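Local structure of translation initiation factor eIF2b-like protein (Chaetomium thermophilum, 4ZEM) at residues 305-313 / 372-380; 71-79 / 383-391. The protein is the beta subunit of the heterodecameric initiation factor eIF2B, which probably acts in translation initiation as a guanine nucleotide exchange factor. All blocks are in the same frame, centred on the assembly; numbering follows the deposited sequence.

Contact 1: residues 305-313 / 372-380; sequences CGVYKFCPE and LGGIYADHY
Three rings of 372-380 each offer a face to the loop 305-313. Val307 CG1 sits over the centre of the His379 imidazole, 3.6 Å from its centroid, as a CH-pi contact. CG1 stands anti to the backbone N (chi1 174°), which carries this branch rather than CG2 to the ring. At the imidazole edge, in plane, His379 ND1 donates a nearly straight bond to Ile375 O, one turn back in the same helix. This bond fixes the turn of the ring. Pro312 CG makes a second CH-pi contact over the centre of the Tyr380 ring, 3.6 Å from its centroid. Over one face of the Tyr376 ring lies Phe310 CD2, offset toward the rim. The two rings are oblique, with planes 44° apart. Phe310 also reaches the start of the helix: its CE2 lies 3.5 Å from Leu372 CD2 and 3.9 Å from Ile375 CG2.

Both tyrosine hydroxyls meet the loop backbone. Tyr380 OH donates to Phe310 O at 2.7 Å, nearly along the C=O axis. Tyr376 OH makes a weak bond to Cys311 O. A water donates to both Val307 O and Tyr380 OH. The Tyr380 hydroxyl therefore both donates, to Phe310 O, and accepts, from the water.

Val275 of strand 274-275 touches both Phe310 and Tyr376, and Asn91 of helix 88-104 touches both Pro312 and Tyr380. The loop leaves strand 301-304 of the Rossmann-like sheet, and the contact joins that strand end to helix 372-379. In this buried, mainly apolar setting the two tyrosine hydroxyls give the carbonyls of Phe310 and Cys311 donors, the second weakly, which probably holds the loop backbone in place against the helix.

Contact 2: residues 71-79 / 383-391; sequences RVQTAGARL and EDIGFSLQV
Apolar contacts carry most of this interface, with Ala77 of helix 65-82 in the middle. Ala77 CB lies 3.5 Å from Val391 CG2. On the other flank Leu389 CB approaches Ala77 CA at 3.9 Å. The backbones come close here, with the two CA atoms of Ala77 and Leu389 4.8 Å apart. The small alanine side chain permits this approach. Val391 CG2 also meets the aliphatic part of Arg78, 3.5 Å from its CG. CG2 is the valine branch beside the backbone N, since CG1 takes the anti place (chi1 -176°). Leu389 CD1 lies 4.3 Å from Gly76 O. Leu389 also packs on Val93 of helix 88-104.

An amide-to-ring contact lies at the border of the patch. Gln73 extends from the helix and brings its NE2 to 3.8 Å from Phe387 CE2. The amide and ring planes are 23° apart, and the approach to the ring is oblique. A serine in place of Gln73 would lack the extended arm and its amide, and would probably leave Phe387 CE2 without its contact from helix 65-82. Arg94 of helix 88-104 makes a cation-pi contact with the same ring and a hydrogen bond to Phe387 O.

Two charged side chains, Arg78 and Asp384, have partners outside the two segments. The Arg78 guanidinium forms salt bridges with Glu25 and Glu29 of helix 24-37; it is the CG of Arg78 that touches the 383-391 segment. Asp384 pairs with Arg101 of helix 88-104. The contact lays the end of the modelled chain against the N-terminal helical bundle. Between the two segments it depends on shape and apolar fit, while Arg94 and Arg101 of helix 88-104 supply polar links to the 383-391 tail.

Overall arrangement
Contact 1 is nested along the chain inside the loop closed by contact 2. Their centres are about 17 Å apart. They meet at Ile385, whose CG2 lies 3.5 Å from Pro312 CB and 3.9 Å from Tyr380 CB. The chain leaves helix 372-379 at contact 1 and runs as an irregular tail to helix 65-82 at contact 2. Helix 88-104 touches both sites, through Asn91 at contact 1 and Val93 and Arg94 at contact 2. The two contacts thus link the Rossmann-like sheet with the N-terminal helices. The centre of contact 1, which is buried, is about 10 Å from the centre of the chain, and that of the partly buried contact 2 about 17 Å.

Contact 1: residues 305-313 / 372-380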
# COMPACT_ATOMS: atom_id res chain seq x y z
N CYS A 305 2.51 -7.19 4.27
CA CYS A 305 1.73 -6.25 3.48
C CYS A 305 0.85 -5.34 4.33
O CYS A 305 0.08 -5.81 5.17
CB CYS A 305 0.85 -7.01 2.49
SG CYS A 305 0.09 -8.47 3.23
N GLY A 306 0.93 -4.04 4.09
CA GLY A 306 0.04 -3.09 4.74
C GLY A 306 -1.30 -3.13 4.02
O GLY A 306 -1.36 -3.47 2.84
N VAL A 307 -2.36 -2.79 4.74
CA VAL A 307 -3.72 -2.86 4.21
C VAL A 307 -3.92 -1.96 2.99
O VAL A 307 -4.71 -2.27 2.10
CB VAL A 307 -4.75 -2.49 5.32
CG1 VAL A 307 -6.16 -2.42 4.78
CG2 VAL A 307 -4.66 -3.51 6.45
N TYR A 308 -3.18 -0.85 2.92
CA TYR A 308 -3.27 0.03 1.77
C TYR A 308 -2.82 -0.67 0.48
O TYR A 308 -3.13 -0.21 -0.62
CB TYR A 308 -2.48 1.33 1.99
CG TYR A 308 -0.98 1.22 1.93
CD1 TYR A 308 -0.28 1.54 0.78
CD2 TYR A 308 -0.24 0.80 3.05
CE1 TYR A 308 1.10 1.46 0.72
CE2 TYR A 308 1.14 0.71 3.00
CZ TYR A 308 1.80 1.03 1.83
OH TYR A 308 3.18 0.94 1.77
N LYS A 309 -2.07 -1.76 0.61
CA LYS A 309 -1.68 -2.52 -0.57
C LYS A 309 -2.70 -3.62 -0.93
O LYS A 309 -2.52 -4.35 -1.91
CB LYS A 309 -0.28 -3.11 -0.37
CG LYS A 309 0.72 -2.00 -0.08
CD LYS A 309 2.04 -2.13 -0.81
CE LYS A 309 3.07 -2.86 0.01
NZ LYS A 309 4.40 -2.78 -0.66
N PHE A 310 -3.79 -3.71 -0.16
CA PHE A 310 -4.88 -4.65 -0.48
C PHE A 310 -5.71 -4.18 -1.67
O PHE A 310 -6.46 -3.20 -1.56
CB PHE A 310 -5.81 -4.82 0.72
CG PHE A 310 -5.31 -5.80 1.75
CD1 PHE A 310 -3.98 -5.83 2.12
CD2 PHE A 310 -6.19 -6.69 2.36
CE1 PHE A 310 -3.52 -6.73 3.08
CE2 PHE A 310 -5.74 -7.59 3.31
CZ PHE A 310 -4.41 -7.61 3.67
N CYS A 311 -5.60 -4.87 -2.81
CA CYS A 311 -6.40 -4.51 -3.98
C CYS A 311 -7.74 -5.24 -3.91
O CYS A 311 -7.77 -6.46 -3.75
CB CYS A 311 -5.67 -4.89 -5.27
SG CYS A 311 -4.14 -3.99 -5.58
N PRO A 312 -8.84 -4.50 -4.09
CA PRO A 312 -10.21 -5.01 -3.92
C PRO A 312 -10.74 -5.74 -5.14
O PRO A 312 -11.94 -5.73 -5.41
CB PRO A 312 -11.04 -3.75 -3.66
CG PRO A 312 -10.09 -2.57 -3.86
CD PRO A 312 -8.85 -3.09 -4.50
N GLU A 313 -9.83 -6.30 -5.92
CA GLU A 313 -10.16 -7.07 -7.11
C GLU A 313 -9.63 -8.51 -7.02
O GLU A 313 -8.84 -8.84 -6.13
CB GLU A 313 -9.61 -6.39 -8.35
CG GLU A 313 -8.10 -6.33 -8.40
CD GLU A 313 -7.61 -5.42 -9.49
OE1 GLU A 313 -8.07 -4.26 -9.55
OE2 GLU A 313 -6.77 -5.86 -10.31
N LEU A 372 -9.28 -12.10 5.39
CA LEU A 372 -9.18 -11.04 4.37
C LEU A 372 -10.51 -10.39 3.98
O LEU A 372 -10.58 -9.18 3.74
CB LEU A 372 -8.50 -11.59 3.10
CG LEU A 372 -7.06 -12.11 3.26
CD1 LEU A 372 -6.52 -12.65 1.94
CD2 LEU A 372 -6.13 -11.06 3.85
N GLY A 373 -11.57 -11.19 3.90
CA GLY A 373 -12.87 -10.67 3.53
C GLY A 373 -13.32 -9.57 4.47
O GLY A 373 -13.82 -8.53 4.03
N GLY A 374 -13.13 -9.79 5.77
CA GLY A 374 -13.50 -8.80 6.76
C GLY A 374 -12.73 -7.50 6.59
O GLY A 374 -13.30 -6.41 6.66
N ILE A 375 -11.43 -7.63 6.34
CA ILE A 375 -10.56 -6.47 6.16
C ILE A 375 -10.96 -5.68 4.92
O ILE A 375 -11.01 -4.44 4.96
CB ILE A 375 -9.08 -6.91 6.07
CG1 ILE A 375 -8.65 -7.57 7.38
CG2 ILE A 375 -8.18 -5.73 5.73
CD1 ILE A 375 -7.27 -8.19 7.37
N TYR A 376 -11.27 -6.37 3.82
CA TYR A 376 -11.68 -5.68 2.61
C TYR A 376 -12.96 -4.88 2.84
O TYR A 376 -13.07 -3.73 2.43
CB TYR A 376 -11.87 -6.65 1.45
CG TYR A 376 -10.60 -6.91 0.69
CD1 TYR A 376 -9.89 -8.10 0.83
CD2 TYR A 376 -10.09 -5.95 -0.18
CE1 TYR A 376 -8.72 -8.33 0.13
CE2 TYR A 376 -8.91 -6.15 -0.88
CZ TYR A 376 -8.23 -7.34 -0.73
OH TYR A 376 -7.07 -7.54 -1.44
N ALA A 377 -13.93 -5.50 3.51
CA ALA A 377 -15.20 -4.85 3.79
C ALA A 377 -15.03 -3.62 4.69
O ALA A 377 -15.72 -2.62 4.53
CB ALA A 377 -16.16 -5.84 4.42
N ASP A 378 -14.10 -3.70 5.64
CA ASP A 378 -13.81 -2.60 6.55
C ASP A 378 -13.24 -1.35 5.87
O ASP A 378 -13.45 -0.23 6.34
CB ASP A 378 -12.85 -3.06 7.66
CG ASP A 378 -13.54 -3.89 8.72
OD1 ASP A 378 -14.79 -3.85 8.81
OD2 ASP A 378 -12.83 -4.58 9.48
N HIS A 379 -12.47 -1.53 4.81
CA HIS A 379 -11.77 -0.40 4.18
C HIS A 379 -12.33 0.05 2.83
O HIS A 379 -12.03 1.15 2.37
CB HIS A 379 -10.29 -0.74 4.05
CG HIS A 379 -9.61 -0.97 5.36
ND1 HIS A 379 -9.72 -2.15 6.06
CD2 HIS A 379 -8.85 -0.14 6.12
CE1 HIS A 379 -9.03 -2.05 7.19
NE2 HIS A 379 -8.50 -0.85 7.25
N TYR A 380 -13.15 -0.78 2.19
CA TYR A 380 -13.70 -0.42 0.89
C TYR A 380 -15.24 -0.47 0.82
O TYR A 380 -15.88 -1.26 1.51
CB TYR A 380 -13.12 -1.34 -0.19
CG TYR A 380 -11.64 -1.19 -0.41
CD1 TYR A 380 -11.12 -0.09 -1.07
CD2 TYR A 380 -10.74 -2.15 0.06
CE1 TYR A 380 -9.75 0.05 -1.27
CE2 TYR A 380 -9.38 -2.03 -0.13
CZ TYR A 380 -8.88 -0.92 -0.80
OH TYR A 380 -7.53 -0.79 -0.99
O HOH W 1 -6.64 -0.25 1.88

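Contact 2: residues 71-79 / 383-391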
# COMPACT_ATOMS: atom_id res chain seq x y z
N ARG A 71 -14.47 14.17 -9.31
CA ARG A 71 -13.18 14.85 -9.36
C ARG A 71 -12.04 13.94 -8.93
O ARG A 71 -11.01 13.85 -9.61
CB ARG A 71 -13.18 16.08 -8.46
CG ARG A 71 -13.96 17.25 -9.01
CD ARG A 71 -13.48 17.59 -10.39
NE ARG A 71 -14.15 18.77 -10.92
CZ ARG A 71 -14.05 19.16 -12.18
NH1 ARG A 71 -13.32 18.45 -13.03
NH2 ARG A 71 -14.69 20.24 -12.60
N VAL A 72 -12.23 13.26 -7.81
CA VAL A 72 -11.22 12.37 -7.26
C VAL A 72 -10.98 11.18 -8.18
O VAL A 72 -9.83 10.78 -8.41
CB VAL A 72 -11.63 11.88 -5.86
CG1 VAL A 72 -10.68 10.79 -5.38
CG2 VAL A 72 -11.64 13.05 -4.89
N GLN A 73 -12.06 10.62 -8.72
CA GLN A 73 -11.94 9.46 -9.58
C GLN A 73 -11.23 9.81 -10.89
O GLN A 73 -10.39 9.05 -11.38
CB GLN A 73 -13.31 8.87 -9.87
CG GLN A 73 -13.36 8.10 -11.17
CD GLN A 73 -14.56 7.19 -11.27
OE1 GLN A 73 -15.37 7.10 -10.35
NE2 GLN A 73 -14.67 6.50 -12.39
N THR A 74 -11.55 10.97 -11.45
CA THR A 74 -10.91 11.43 -12.68
C THR A 74 -9.42 11.68 -12.50
O THR A 74 -8.61 11.28 -13.34
CB THR A 74 -11.57 12.71 -13.21
OG1 THR A 74 -12.98 12.51 -13.33
CG2 THR A 74 -11.00 13.06 -14.56
N ALA A 75 -9.05 12.35 -11.41
CA ALA A 75 -7.64 12.61 -11.13
C ALA A 75 -6.92 11.30 -10.84
O ALA A 75 -5.79 11.10 -11.29
CB ALA A 75 -7.49 13.57 -9.96
N GLY A 76 -7.58 10.41 -10.10
CA GLY A 76 -7.02 9.12 -9.77
C GLY A 76 -6.78 8.28 -11.01
O GLY A 76 -5.78 7.56 -11.11
N ALA A 77 -7.71 8.36 -11.96
CA ALA A 77 -7.62 7.62 -13.20
C ALA A 77 -6.40 8.03 -14.02
O ALA A 77 -5.73 7.20 -14.62
CB ALA A 77 -8.89 7.81 -14.01
N ARG A 78 -6.14 9.34 -14.05
CA ARG A 78 -5.01 9.91 -14.78
C ARG A 78 -3.68 9.45 -14.20
O ARG A 78 -2.75 9.08 -14.93
CB ARG A 78 -5.10 11.44 -14.72
CG ARG A 78 -6.23 12.01 -15.53
CD ARG A 78 -6.25 13.53 -15.51
NE ARG A 78 -5.02 14.14 -16.00
CZ ARG A 78 -4.77 15.45 -15.91
NH1 ARG A 78 -3.63 15.95 -16.38
NH2 ARG A 78 -5.66 16.25 -15.34
N LEU A 79 -3.59 9.48 -12.87
CA LEU A 79 -2.40 9.05 -12.17
C LEU A 79 -2.16 7.57 -12.39
O LEU A 79 -1.04 7.13 -12.58
CB LEU A 79 -2.53 9.35 -10.68
CG LEU A 79 -2.66 10.84 -10.35
CD1 LEU A 79 -3.06 11.04 -8.90
CD2 LEU A 79 -1.37 11.57 -10.67
N GLU A 383 -19.44 0.42 -3.97
CA GLU A 383 -19.57 1.37 -5.07
C GLU A 383 -18.22 1.76 -5.68
O GLU A 383 -18.14 2.09 -6.87
CB GLU A 383 -20.30 2.64 -4.62
CG GLU A 383 -21.72 2.44 -4.09
CD GLU A 383 -21.77 2.05 -2.62
OE1 GLU A 383 -20.77 1.51 -2.09
OE2 GLU A 383 -22.83 2.29 -2.00
N ASP A 384 -17.18 1.74 -4.86
CA ASP A 384 -15.85 2.17 -5.27
C ASP A 384 -15.00 1.06 -5.89
O ASP A 384 -13.89 1.31 -6.36
CB ASP A 384 -15.11 2.81 -4.10
CG ASP A 384 -15.87 3.98 -3.51
OD1 ASP A 384 -16.36 4.82 -4.30
OD2 ASP A 384 -15.99 4.07 -2.27
N ILE A 385 -15.48 -0.17 -5.81
CA ILE A 385 -14.72 -1.30 -6.34
C ILE A 385 -15.45 -1.96 -7.51
O ILE A 385 -16.60 -1.64 -7.79
CB ILE A 385 -14.44 -2.34 -5.25
CG1 ILE A 385 -15.71 -3.10 -4.88
CG2 ILE A 385 -13.83 -1.67 -4.03
CD1 ILE A 385 -15.50 -4.13 -3.80
N GLY A 386 -14.78 -2.89 -8.18
CA GLY A 386 -15.40 -3.66 -9.24
C GLY A 386 -15.33 -3.04 -10.62
O GLY A 386 -15.97 -3.49 -11.56
N PHE A 387 -14.55 -1.97 -10.73
CA PHE A 387 -14.37 -1.29 -12.01
C PHE A 387 -12.96 -0.75 -12.05
O PHE A 387 -12.40 -0.37 -11.02
CB PHE A 387 -15.41 -0.16 -12.19
CG PHE A 387 -15.23 0.98 -11.23
CD1 PHE A 387 -15.84 0.94 -9.98
CD2 PHE A 387 -14.47 2.09 -11.56
CE1 PHE A 387 -15.68 1.97 -9.08
CE2 PHE A 387 -14.30 3.13 -10.67
CZ PHE A 387 -14.91 3.07 -9.42
N SER A 388 -12.39 -0.67 -13.24
CA SER A 388 -11.06 -0.10 -13.33
C SER A 388 -11.17 1.38 -13.61
O SER A 388 -12.02 1.82 -14.37
CB SER A 388 -10.22 -0.78 -14.41
OG SER A 388 -10.76 -0.53 -15.69
N LEU A 389 -10.32 2.15 -12.93
CA LEU A 389 -10.30 3.59 -13.09
C LEU A 389 -9.95 3.84 -14.53
O LEU A 389 -9.06 3.17 -15.04
CB LEU A 389 -9.29 4.22 -12.16
CG LEU A 389 -9.57 3.98 -10.68
CD1 LEU A 389 -8.41 4.42 -9.80
CD2 LEU A 389 -10.87 4.67 -10.28
N GLN A 390 -10.66 4.72 -15.21
CA GLN A 390 -10.26 5.07 -16.57
C GLN A 390 -10.74 6.46 -17.01
O GLN A 390 -11.88 6.84 -16.75
CB GLN A 390 -10.74 4.00 -17.55
CG GLN A 390 -9.62 3.55 -18.47
CD GLN A 390 -9.98 2.32 -19.27
OE1 GLN A 390 -11.04 1.73 -19.08
NE2 GLN A 390 -9.09 1.92 -20.17
N VAL A 391 -9.85 7.21 -17.66
CA VAL A 391 -10.19 8.55 -18.11
C VAL A 391 -10.90 8.49 -19.46
O VAL A 391 -10.68 7.57 -20.25
CB VAL A 391 -8.95 9.45 -18.25
CG1 VAL A 391 -9.36 10.87 -18.64
CG2 VAL A 391 -8.14 9.46 -16.98